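Local coordinates for butyryl-CoA dehydrogenase (PDB 6CXT), which is a flavoprotein of the acyl-CoA dehydrogenase family, built from an N-terminal, a middle and a C-terminal domain, that binds flavin-adenine dinucleotide, at residues Phe47-Ala56 and Glu104-Ala115; Ile64-Glu72 and Arg296-Ser307. All blocks are in the same frame, centred on the assembly; numbering follows the deposited sequence.

Interaction 1 of 2, residues Phe47-Ala56 and Glu104-Ala115; sequences FGLPIPEKYA and ETLKHQLLPDLA
The ring of Tyr55 lies over helix 104-114 with Lys107 CD off-centre on one face, 4.0 Å from the ring plane, and Lys54 CG over the centre of the other; Glu104 OE1 sits at its edge, in plane. Tyr55 CD1 lies over one face of the His108 ring, the two planes 47° apart. With CG beside the backbone N (chi1 -60°), Tyr55 OH reaches both Glu104 OE1, donating to its syn lone pair (2.8 Å), and Lys107 NZ, accepting at 3.1 Å. Lys107 NZ bridges to Glu104 OE2 at 2.7 Å from above the carboxylate plane, so Tyr55, Glu104 and Lys107 are each bonded to the other two. His108 NE2 gives a bent bond (135°) to Lys54 O at 3.2 Å, while ND1 turns back to Glu104 O; these two bent bonds limit the imidazole's rotation and, if both are made, its nitrogens would each carry a proton. Leu111 CD1 packs on Tyr55 CB, and Ala56 CB presses on Ala115 CB at a tight 3.5 Å. Water 1 bridges Phe47 N and Ala115 O. The arrangement is a loop laid along a helix of the all-helical N-terminal domain of the acyl-CoA dehydrogenase fold.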
loop_
_atom_site.group_PDB
_atom_site.type_symbol
_atom_site.label_atom_id
_atom_site.label_comp_id
_atom_site.label_asym_id
_atom_site.label_seq_id
_atom_site.Cartn_x
_atom_site.Cartn_y
_atom_site.Cartn_z
ATOM N N PHE B 47 -33.507 -5.894 16.408
ATOM C CA PHE B 47 -34.243 -5.768 15.158
ATOM C C PHE B 47 -35.241 -4.629 15.201
ATOM O O PHE B 47 -35.795 -4.258 14.173
ATOM C CB PHE B 47 -34.993 -7.060 14.809
ATOM C CG PHE B 47 -34.152 -8.284 14.926
ATOM C CD1 PHE B 47 -33.009 -8.441 14.134
ATOM C CD2 PHE B 47 -34.488 -9.277 15.824
ATOM C CE1 PHE B 47 -32.245 -9.561 14.259
ATOM C CE2 PHE B 47 -33.717 -10.408 15.936
ATOM C CZ PHE B 47 -32.578 -10.537 15.159
ATOM N N GLY B 48 -35.468 -4.084 16.384
ATOM C CA GLY B 48 -36.395 -2.978 16.517
ATOM C C GLY B 48 -35.757 -1.626 16.691
ATOM O O GLY B 48 -36.475 -0.652 16.848
ATOM N N LEU B 49 -34.419 -1.527 16.656
ATOM C CA LEU B 49 -33.778 -0.226 16.971
ATOM C C LEU B 49 -34.328 0.971 16.179
ATOM O O LEU B 49 -34.629 1.996 16.799
ATOM C CB LEU B 49 -32.228 -0.271 16.883
ATOM C CG LEU B 49 -31.544 -1.419 17.618
ATOM C CD1 LEU B 49 -30.072 -1.555 17.194
ATOM C CD2 LEU B 49 -31.658 -1.133 19.098
ATOM N N PRO B 50 -34.458 0.863 14.835
ATOM C CA PRO B 50 -34.935 2.025 14.111
ATOM C C PRO B 50 -36.453 1.984 13.781
ATOM O O PRO B 50 -36.879 2.722 12.900
ATOM C CB PRO B 50 -34.168 1.929 12.789
ATOM C CG PRO B 50 -33.999 0.443 12.564
ATOM C CD PRO B 50 -34.127 -0.232 13.909
ATOM N N ILE B 51 -37.212 1.079 14.392
ATOM C CA ILE B 51 -38.662 0.942 14.052
ATOM C C ILE B 51 -39.439 1.809 15.059
ATOM O O ILE B 51 -39.224 1.693 16.264
ATOM C CB ILE B 51 -39.164 -0.533 14.036
ATOM C CG1 ILE B 51 -38.216 -1.414 13.207
ATOM C CG2 ILE B 51 -40.603 -0.648 13.501
ATOM C CD1 ILE B 51 -38.057 -1.025 11.753
ATOM N N PRO B 52 -40.289 2.725 14.555
ATOM C CA PRO B 52 -41.169 3.533 15.420
ATOM C C PRO B 52 -42.134 2.661 16.227
ATOM O O PRO B 52 -42.634 1.645 15.715
ATOM C CB PRO B 52 -41.950 4.381 14.409
ATOM C CG PRO B 52 -41.082 4.444 13.201
ATOM C CD PRO B 52 -40.480 3.067 13.133
ATOM N N GLU B 53 -42.387 3.054 17.470
ATOM C CA GLU B 53 -43.420 2.417 18.301
ATOM C C GLU B 53 -44.789 2.299 17.602
ATOM O O GLU B 53 -45.494 1.315 17.795
ATOM C CB GLU B 53 -43.563 3.139 19.639
ATOM C CG GLU B 53 -44.213 2.257 20.695
ATOM C CD GLU B 53 -44.079 2.790 22.108
ATOM O OE1 GLU B 53 -43.246 3.692 22.360
ATOM O OE2 GLU B 53 -44.820 2.288 22.980
ATOM N N LYS B 54 -45.137 3.288 16.782
ATOM C CA LYS B 54 -46.351 3.276 15.955
ATOM C C LYS B 54 -46.552 1.944 15.217
ATOM O O LYS B 54 -47.698 1.514 14.969
ATOM C CB LYS B 54 -46.275 4.421 14.940
ATOM C CG LYS B 54 -47.567 4.740 14.202
ATOM C CD LYS B 54 -47.300 5.635 12.997
ATOM C CE LYS B 54 -48.558 6.291 12.420
ATOM N NZ LYS B 54 -49.701 5.368 12.155
ATOM N N TYR B 55 -45.445 1.290 14.856
ATOM C CA TYR B 55 -45.537 0.051 14.066
ATOM C C TYR B 55 -45.147 -1.220 14.774
ATOM O O TYR B 55 -45.447 -2.283 14.267
ATOM C CB TYR B 55 -44.811 0.161 12.730
ATOM C CG TYR B 55 -45.348 1.252 11.868
ATOM C CD1 TYR B 55 -46.591 1.129 11.219
ATOM C CD2 TYR B 55 -44.630 2.432 11.711
ATOM C CE1 TYR B 55 -47.082 2.159 10.417
ATOM C CE2 TYR B 55 -45.101 3.458 10.919
ATOM C CZ TYR B 55 -46.332 3.327 10.289
ATOM O OH TYR B 55 -46.752 4.369 9.500
ATOM N N ALA B 56 -44.506 -1.120 15.939
ATOM C CA ALA B 56 -44.099 -2.295 16.685
ATOM C C ALA B 56 -43.977 -1.920 18.134
ATOM O O ALA B 56 -43.303 -0.936 18.469
ATOM C CB ALA B 56 -42.760 -2.814 16.155
ATOM N N GLU B 104 -49.763 1.524 4.713
ATOM C CA GLU B 104 -50.014 1.444 6.156
ATOM C C GLU B 104 -50.455 0.060 6.625
ATOM O O GLU B 104 -50.089 -0.357 7.728
ATOM C CB GLU B 104 -51.066 2.481 6.596
ATOM C CG GLU B 104 -50.632 3.918 6.368
ATOM C CD GLU B 104 -49.309 4.255 7.061
ATOM O OE1 GLU B 104 -49.201 3.986 8.281
ATOM O OE2 GLU B 104 -48.400 4.798 6.378
ATOM N N THR B 105 -51.231 -0.640 5.789
ATOM C CA THR B 105 -51.711 -1.981 6.130
ATOM C C THR B 105 -50.559 -3.009 6.120
ATOM O O THR B 105 -50.394 -3.796 7.070
ATOM C CB THR B 105 -52.982 -2.397 5.318
ATOM O OG1 THR B 105 -52.704 -2.441 3.913
ATOM C CG2 THR B 105 -54.092 -1.354 5.545
ATOM N N LEU B 106 -49.745 -2.961 5.068
ATOM C CA LEU B 106 -48.533 -3.799 5.016
ATOM C C LEU B 106 -47.602 -3.565 6.239
ATOM O O LEU B 106 -47.211 -4.534 6.925
ATOM C CB LEU B 106 -47.823 -3.675 3.657
ATOM C CG LEU B 106 -46.844 -4.836 3.354
ATOM C CD1 LEU B 106 -47.501 -6.180 3.049
ATOM C CD2 LEU B 106 -45.939 -4.446 2.210
ATOM N N LYS B 107 -47.350 -2.297 6.575
ATOM C CA LYS B 107 -46.548 -1.973 7.751
ATOM C C LYS B 107 -47.081 -2.539 9.075
ATOM O O LYS B 107 -46.316 -3.142 9.839
ATOM C CB LYS B 107 -46.262 -0.481 7.856
ATOM C CG LYS B 107 -45.467 0.038 6.674
ATOM C CD LYS B 107 -45.082 1.484 6.835
ATOM C CE LYS B 107 -46.288 2.397 6.896
ATOM N NZ LYS B 107 -45.935 3.800 6.550
ATOM N N HIS B 108 -48.386 -2.368 9.346
ATOM C CA HIS B 108 -48.992 -2.978 10.544
ATOM C C HIS B 108 -49.027 -4.487 10.503
ATOM O O HIS B 108 -48.870 -5.135 11.537
ATOM C CB HIS B 108 -50.379 -2.377 10.851
ATOM C CG HIS B 108 -50.278 -1.018 11.462
ATOM N ND1 HIS B 108 -50.549 0.137 10.758
ATOM C CD2 HIS B 108 -49.846 -0.623 12.684
ATOM C CE1 HIS B 108 -50.346 1.183 11.542
ATOM N NE2 HIS B 108 -49.903 0.749 12.711
ATOM N N GLN B 109 -49.191 -5.048 9.317
ATOM C CA GLN B 109 -49.167 -6.504 9.176
ATOM C C GLN B 109 -47.755 -7.097 9.429
ATOM O O GLN B 109 -47.619 -8.098 10.129
ATOM C CB GLN B 109 -49.623 -6.878 7.784
ATOM C CG GLN B 109 -49.976 -8.344 7.580
ATOM C CD GLN B 109 -50.379 -8.612 6.130
ATOM O OE1 GLN B 109 -51.279 -7.953 5.592
ATOM N NE2 GLN B 109 -49.689 -9.560 5.475
ATOM N N LEU B 110 -46.720 -6.466 8.880
ATOM C CA LEU B 110 -45.387 -7.086 8.835
ATOM C C LEU B 110 -44.434 -6.663 9.925
ATOM O O LEU B 110 -43.720 -7.507 10.446
ATOM C CB LEU B 110 -44.726 -6.869 7.470
ATOM C CG LEU B 110 -45.424 -7.349 6.214
ATOM C CD1 LEU B 110 -44.593 -7.116 4.974
ATOM C CD2 LEU B 110 -45.799 -8.810 6.309
ATOM N N LEU B 111 -44.406 -5.374 10.261
ATOM C CA LEU B 111 -43.383 -4.851 11.175
ATOM C C LEU B 111 -43.385 -5.373 12.604
ATOM O O LEU B 111 -42.305 -5.521 13.185
ATOM C CB LEU B 111 -43.278 -3.316 11.139
ATOM C CG LEU B 111 -42.799 -2.729 9.810
ATOM C CD1 LEU B 111 -43.050 -1.230 9.734
ATOM C CD2 LEU B 111 -41.299 -3.032 9.619
ATOM N N PRO B 112 -44.579 -5.642 13.202
ATOM C CA PRO B 112 -44.459 -6.141 14.550
ATOM C C PRO B 112 -43.598 -7.390 14.711
ATOM O O PRO B 112 -42.890 -7.470 15.691
ATOM C CB PRO B 112 -45.936 -6.424 14.960
ATOM C CG PRO B 112 -46.667 -5.282 14.272
ATOM C CD PRO B 112 -45.996 -5.269 12.890
ATOM N N ASP B 113 -43.681 -8.353 13.799
ATOM C CA ASP B 113 -42.924 -9.611 13.965
ATOM C C ASP B 113 -41.494 -9.466 13.387
ATOM O O ASP B 113 -40.584 -10.168 13.820
ATOM C CB ASP B 113 -43.581 -10.812 13.275
ATOM C CG ASP B 113 -44.846 -11.319 13.992
ATOM O OD1 ASP B 113 -45.100 -11.015 15.183
ATOM O OD2 ASP B 113 -45.568 -12.061 13.313
ATOM N N LEU B 114 -41.328 -8.577 12.412
ATOM C CA LEU B 114 -39.966 -8.241 11.942
ATOM C C LEU B 114 -39.190 -7.595 13.089
ATOM O O LEU B 114 -38.004 -7.943 13.337
ATOM C CB LEU B 114 -40.022 -7.360 10.704
ATOM C CG LEU B 114 -40.549 -8.041 9.437
ATOM C CD1 LEU B 114 -40.527 -7.073 8.283
ATOM C CD2 LEU B 114 -39.826 -9.338 9.111
ATOM N N ALA B 115 -39.838 -6.711 13.809
ATOM C CA ALA B 115 -39.200 -5.990 14.875
ATOM C C ALA B 115 -38.736 -6.802 16.048
ATOM O O ALA B 115 -37.896 -6.382 16.745
ATOM C CB ALA B 115 -40.059 -4.844 15.332
HETATM O O HOH W 1 -35.618 -6.738 18.355
#

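Interaction 2 of 2, residues Ile64-Glu72 and Arg296-Ser307; sequences ILTTIKIIE and RLMLYYAAWQKS
Glu72 holds CG anti to its backbone N (chi1 179°) and runs on extended, which carries its carboxylate across to helix 296-306; Tyr300 swings its ring to meet it with CG beside the backbone N. Tyr300 OH donates to the syn lone pair of Glu72 OE1 over a short 2.5 Å and accepts from Lys69 NZ at 3.0 Å. The other carboxylate oxygen, Glu72 OE2, takes Arg296 NE at 2.8 Å in a salt bridge with an N-H...O angle of 150°. The carboxylate and guanidinium planes are nearly parallel, though Arg296 NE lies well out of the carboxylate plane, and water 4 spans Glu72 OE2 and Arg296 NH2. Each oxygen of this buried carboxylate is thus gripped, which would be expected to favour its charged form. The Tyr300 side chain is a knob among Leu65, Ile68, Lys69 and Glu72, with Ile68 CD1 at the ring edge, 3.4 Å from Tyr300 CD1. Ala303 CB meets Ile68 CG1 at 3.8 Å and also touches Ile64 CG2 and Leu65 CD2. At the far end, Ile64 CD1 packs on Lys306 CG (3.7 Å), while waters 2 and 3 link Ser307 OG to the backbone N atoms of Ile64 and Leu65. Lys306 NZ itself pairs with Asp240. The short segments run near-antiparallel, 149° between directions and 8.9 Å between axes. Helix 231-245 reaches Ile64 and Ile68, helix 248-267 flanks Glu72 and Arg296, and helix 313-338 backs Leu299; Phe3 of the second subunit meets the Trp304 ring edge-to-face.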
loop_
_atom_site.group_PDB
_atom_site.type_symbol
_atom_site.label_atom_id
_atom_site.label_comp_id
_atom_site.label_asym_id
_atom_site.label_seq_id
_atom_site.Cartn_x
_atom_site.Cartn_y
_atom_site.Cartn_z
ATOM N N ILE B 64 -30.636 7.485 13.789
ATOM C CA ILE B 64 -29.535 6.747 13.122
ATOM C C ILE B 64 -28.249 6.666 13.965
ATOM O O ILE B 64 -27.672 5.583 14.143
ATOM C CB ILE B 64 -29.277 7.267 11.694
ATOM C CG1 ILE B 64 -30.585 7.259 10.913
ATOM C CG2 ILE B 64 -28.372 6.301 10.930
ATOM C CD1 ILE B 64 -30.497 8.096 9.653
ATOM N N LEU B 65 -27.830 7.780 14.542
ATOM C CA LEU B 65 -26.634 7.714 15.371
ATOM C C LEU B 65 -26.721 6.798 16.557
ATOM O O LEU B 65 -25.754 6.051 16.835
ATOM C CB LEU B 65 -26.157 9.102 15.845
ATOM C CG LEU B 65 -25.251 9.793 14.825
ATOM C CD1 LEU B 65 -25.217 11.289 15.138
ATOM C CD2 LEU B 65 -23.826 9.180 14.793
ATOM N N THR B 66 -27.847 6.859 17.292
ATOM C CA THR B 66 -28.015 5.990 18.432
ATOM C C THR B 66 -28.034 4.524 17.958
ATOM O O THR B 66 -27.470 3.644 18.624
ATOM C CB THR B 66 -29.328 6.291 19.196
ATOM O OG1 THR B 66 -29.303 7.658 19.622
ATOM C CG2 THR B 66 -29.414 5.422 20.410
ATOM N N THR B 67 -28.726 4.292 16.848
ATOM C CA THR B 67 -28.879 2.936 16.328
ATOM C C THR B 67 -27.475 2.388 15.970
ATOM O O THR B 67 -27.127 1.277 16.378
ATOM C CB THR B 67 -29.737 2.929 15.049
ATOM O OG1 THR B 67 -31.094 3.247 15.362
ATOM C CG2 THR B 67 -29.700 1.541 14.329
ATOM N N ILE B 68 -26.687 3.162 15.203
ATOM C CA ILE B 68 -25.356 2.646 14.793
ATOM C C ILE B 68 -24.419 2.445 16.001
ATOM O O ILE B 68 -23.580 1.536 16.012
ATOM C CB ILE B 68 -24.690 3.426 13.619
ATOM C CG1 ILE B 68 -24.339 4.852 13.957
ATOM C CG2 ILE B 68 -25.537 3.326 12.336
ATOM C CD1 ILE B 68 -22.915 4.991 14.468
ATOM N N LYS B 69 -24.567 3.303 17.016
ATOM C CA LYS B 69 -23.700 3.181 18.198
ATOM C C LYS B 69 -23.993 1.887 18.916
ATOM O O LYS B 69 -23.083 1.205 19.410
ATOM C CB LYS B 69 -23.866 4.401 19.136
ATOM C CG LYS B 69 -22.933 4.448 20.344
ATOM C CD LYS B 69 -21.446 4.441 19.970
ATOM C CE LYS B 69 -20.592 4.819 21.179
ATOM N NZ LYS B 69 -19.150 4.849 20.766
ATOM N N ILE B 70 -25.279 1.528 19.004
ATOM C CA ILE B 70 -25.624 0.260 19.684
ATOM C C ILE B 70 -25.102 -0.920 18.840
ATOM O O ILE B 70 -24.555 -1.896 19.361
ATOM C CB ILE B 70 -27.153 0.153 19.871
ATOM C CG1 ILE B 70 -27.586 1.102 21.003
ATOM C CG2 ILE B 70 -27.610 -1.302 20.125
ATOM C CD1 ILE B 70 -29.092 1.422 20.883
ATOM N N ILE B 71 -25.262 -0.814 17.525
ATOM C CA ILE B 71 -24.827 -1.910 16.648
ATOM C C ILE B 71 -23.290 -2.090 16.780
ATOM O O ILE B 71 -22.773 -3.210 16.802
ATOM C CB ILE B 71 -25.236 -1.622 15.174
ATOM C CG1 ILE B 71 -26.775 -1.692 15.044
ATOM C CG2 ILE B 71 -24.581 -2.633 14.221
ATOM C CD1 ILE B 71 -27.290 -1.268 13.673
ATOM N N GLU B 72 -22.576 -0.957 16.812
ATOM C CA GLU B 72 -21.116 -1.001 16.997
ATOM C C GLU B 72 -20.790 -1.732 18.268
ATOM O O GLU B 72 -19.887 -2.590 18.277
ATOM C CB GLU B 72 -20.566 0.415 17.084
ATOM C CG GLU B 72 -19.056 0.459 17.291
ATOM C CD GLU B 72 -18.555 1.881 17.568
ATOM O OE1 GLU B 72 -19.319 2.861 17.375
ATOM O OE2 GLU B 72 -17.390 2.020 18.022
ATOM N N ARG B 296 -14.359 4.624 12.123
ATOM C CA ARG B 296 -15.403 4.953 13.112
ATOM C C ARG B 296 -15.920 6.378 12.901
ATOM O O ARG B 296 -17.127 6.613 12.943
ATOM C CB ARG B 296 -14.882 4.767 14.548
ATOM C CG ARG B 296 -15.917 5.118 15.590
ATOM C CD ARG B 296 -15.421 4.920 17.001
ATOM N NE ARG B 296 -15.182 3.516 17.317
ATOM C CZ ARG B 296 -14.012 3.022 17.687
ATOM N NH1 ARG B 296 -12.931 3.810 17.773
ATOM N NH2 ARG B 296 -13.914 1.752 18.026
ATOM N N LEU B 297 -15.016 7.341 12.742
ATOM C CA LEU B 297 -15.428 8.725 12.486
ATOM C C LEU B 297 -16.227 8.827 11.164
ATOM O O LEU B 297 -17.142 9.627 11.073
ATOM C CB LEU B 297 -14.191 9.645 12.383
ATOM C CG LEU B 297 -13.515 9.862 13.796
ATOM C CD1 LEU B 297 -12.156 10.574 13.689
ATOM C CD2 LEU B 297 -14.434 10.660 14.741
ATOM N N MET B 298 -15.785 8.110 10.121
ATOM C CA MET B 298 -16.473 8.101 8.847
ATOM C C MET B 298 -17.874 7.543 8.970
ATOM O O MET B 298 -18.768 8.067 8.326
ATOM C CB MET B 298 -15.659 7.326 7.785
ATOM C CG MET B 298 -14.399 8.149 7.547
ATOM S SD MET B 298 -13.336 7.298 6.385
ATOM C CE MET B 298 -14.183 7.589 4.847
ATOM N N LEU B 299 -18.033 6.523 9.816
ATOM C CA LEU B 299 -19.355 5.939 10.104
ATOM C C LEU B 299 -20.248 6.979 10.794
ATOM O O LEU B 299 -21.398 7.187 10.386
ATOM C CB LEU B 299 -19.116 4.705 11.014
ATOM C CG LEU B 299 -20.359 4.066 11.664
ATOM C CD1 LEU B 299 -21.292 3.486 10.576
ATOM C CD2 LEU B 299 -19.985 3.061 12.775
ATOM N N TYR B 300 -19.711 7.597 11.849
ATOM C CA TYR B 300 -20.456 8.613 12.632
ATOM C C TYR B 300 -20.880 9.771 11.726
ATOM O O TYR B 300 -22.028 10.199 11.745
ATOM C CB TYR B 300 -19.652 9.118 13.829
ATOM C CG TYR B 300 -19.404 8.082 14.909
ATOM C CD1 TYR B 300 -20.044 6.797 14.871
ATOM C CD2 TYR B 300 -18.492 8.349 15.944
ATOM C CE1 TYR B 300 -19.802 5.870 15.862
ATOM C CE2 TYR B 300 -18.246 7.416 16.962
ATOM C CZ TYR B 300 -18.890 6.171 16.890
ATOM O OH TYR B 300 -18.648 5.251 17.866
ATOM N N TYR B 301 -19.955 10.213 10.867
ATOM C CA TYR B 301 -20.249 11.256 9.936
ATOM C C TYR B 301 -21.346 10.838 8.940
ATOM O O TYR B 301 -22.293 11.639 8.717
ATOM C CB TYR B 301 -18.993 11.739 9.228
ATOM C CG TYR B 301 -19.289 12.812 8.229
ATOM C CD1 TYR B 301 -19.790 14.072 8.645
ATOM C CD2 TYR B 301 -19.113 12.584 6.851
ATOM C CE1 TYR B 301 -20.073 15.075 7.712
ATOM C CE2 TYR B 301 -19.398 13.598 5.911
ATOM C CZ TYR B 301 -19.856 14.833 6.364
ATOM O OH TYR B 301 -20.150 15.794 5.422
ATOM N N ALA B 302 -21.260 9.620 8.362
ATOM C CA ALA B 302 -22.258 9.152 7.408
ATOM C C ALA B 302 -23.615 9.057 8.123
ATOM O O ALA B 302 -24.613 9.498 7.532
ATOM C CB ALA B 302 -21.910 7.764 6.845
ATOM N N ALA B 303 -23.648 8.522 9.355
ATOM C CA ALA B 303 -24.910 8.377 10.085
ATOM C C ALA B 303 -25.506 9.754 10.395
ATOM O O ALA B 303 -26.710 9.965 10.243
ATOM C CB ALA B 303 -24.734 7.561 11.355
ATOM N N TRP B 304 -24.673 10.691 10.835
ATOM C CA TRP B 304 -25.150 12.048 11.087
ATOM C C TRP B 304 -25.683 12.683 9.823
ATOM O O TRP B 304 -26.732 13.340 9.839
ATOM C CB TRP B 304 -24.032 12.935 11.690
ATOM C CG TRP B 304 -24.450 14.371 11.798
ATOM C CD1 TRP B 304 -25.146 14.939 12.826
ATOM C CD2 TRP B 304 -24.209 15.401 10.848
ATOM N NE1 TRP B 304 -25.354 16.277 12.571
ATOM C CE2 TRP B 304 -24.789 16.592 11.367
ATOM C CE3 TRP B 304 -23.537 15.452 9.619
ATOM C CZ2 TRP B 304 -24.732 17.818 10.691
ATOM C CZ3 TRP B 304 -23.486 16.688 8.938
ATOM C CH2 TRP B 304 -24.077 17.852 9.492
ATOM N N GLN B 305 -24.947 12.542 8.736
ATOM C CA GLN B 305 -25.338 13.190 7.504
ATOM C C GLN B 305 -26.665 12.616 6.962
ATOM O O GLN B 305 -27.497 13.364 6.396
ATOM C CB GLN B 305 -24.259 13.094 6.438
ATOM C CG GLN B 305 -24.218 14.354 5.612
ATOM C CD GLN B 305 -23.446 14.208 4.343
ATOM O OE1 GLN B 305 -23.379 13.124 3.732
ATOM N NE2 GLN B 305 -22.847 15.301 3.923
ATOM N N LYS B 306 -26.833 11.298 7.115
ATOM C CA LYS B 306 -28.059 10.617 6.704
ATOM C C LYS B 306 -29.276 11.174 7.451
ATOM O O LYS B 306 -30.373 11.156 6.914
ATOM C CB LYS B 306 -27.936 9.095 6.884
ATOM C CG LYS B 306 -29.051 8.320 6.206
ATOM C CD LYS B 306 -28.791 6.797 6.239
ATOM C CE LYS B 306 -30.105 6.034 6.008
ATOM N NZ LYS B 306 -30.727 6.458 4.727
ATOM N N SER B 307 -29.076 11.661 8.666
ATOM C CA SER B 307 -30.138 12.319 9.432
ATOM C C SER B 307 -30.421 13.769 8.998
ATOM O O SER B 307 -31.290 14.386 9.586
ATOM C CB SER B 307 -29.765 12.346 10.921
ATOM O OG SER B 307 -29.493 11.035 11.404
HETATM O O HOH W 2 -32.070 9.915 12.582
HETATM O O HOH W 3 -28.846 10.374 13.975
HETATM O O HOH W 4 -15.963 -0.135 18.636
#

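In the fold
Interaction 1 stays within the N-terminal domain, whereas interaction 2 joins that domain to the C-terminal one, bringing together segments 224 residues apart in sequence. Their centres lie 22 Å apart, yet they touch directly through Leu49: its CD1 packs 3.8 Å from Ile70 CG2 and 3.9 Å from Ile71 CG1, through residues of helix 64-77 that do not touch 296-307. The loop of interaction 1 therefore rests on the helix that interaction 2 uses. The side chains of Phe47 and Lys306 are each about 12 Å from bound FK4, and that of Leu114 is about 14 Å from FAD, placing both interactions in the helical surroundings of the pocket.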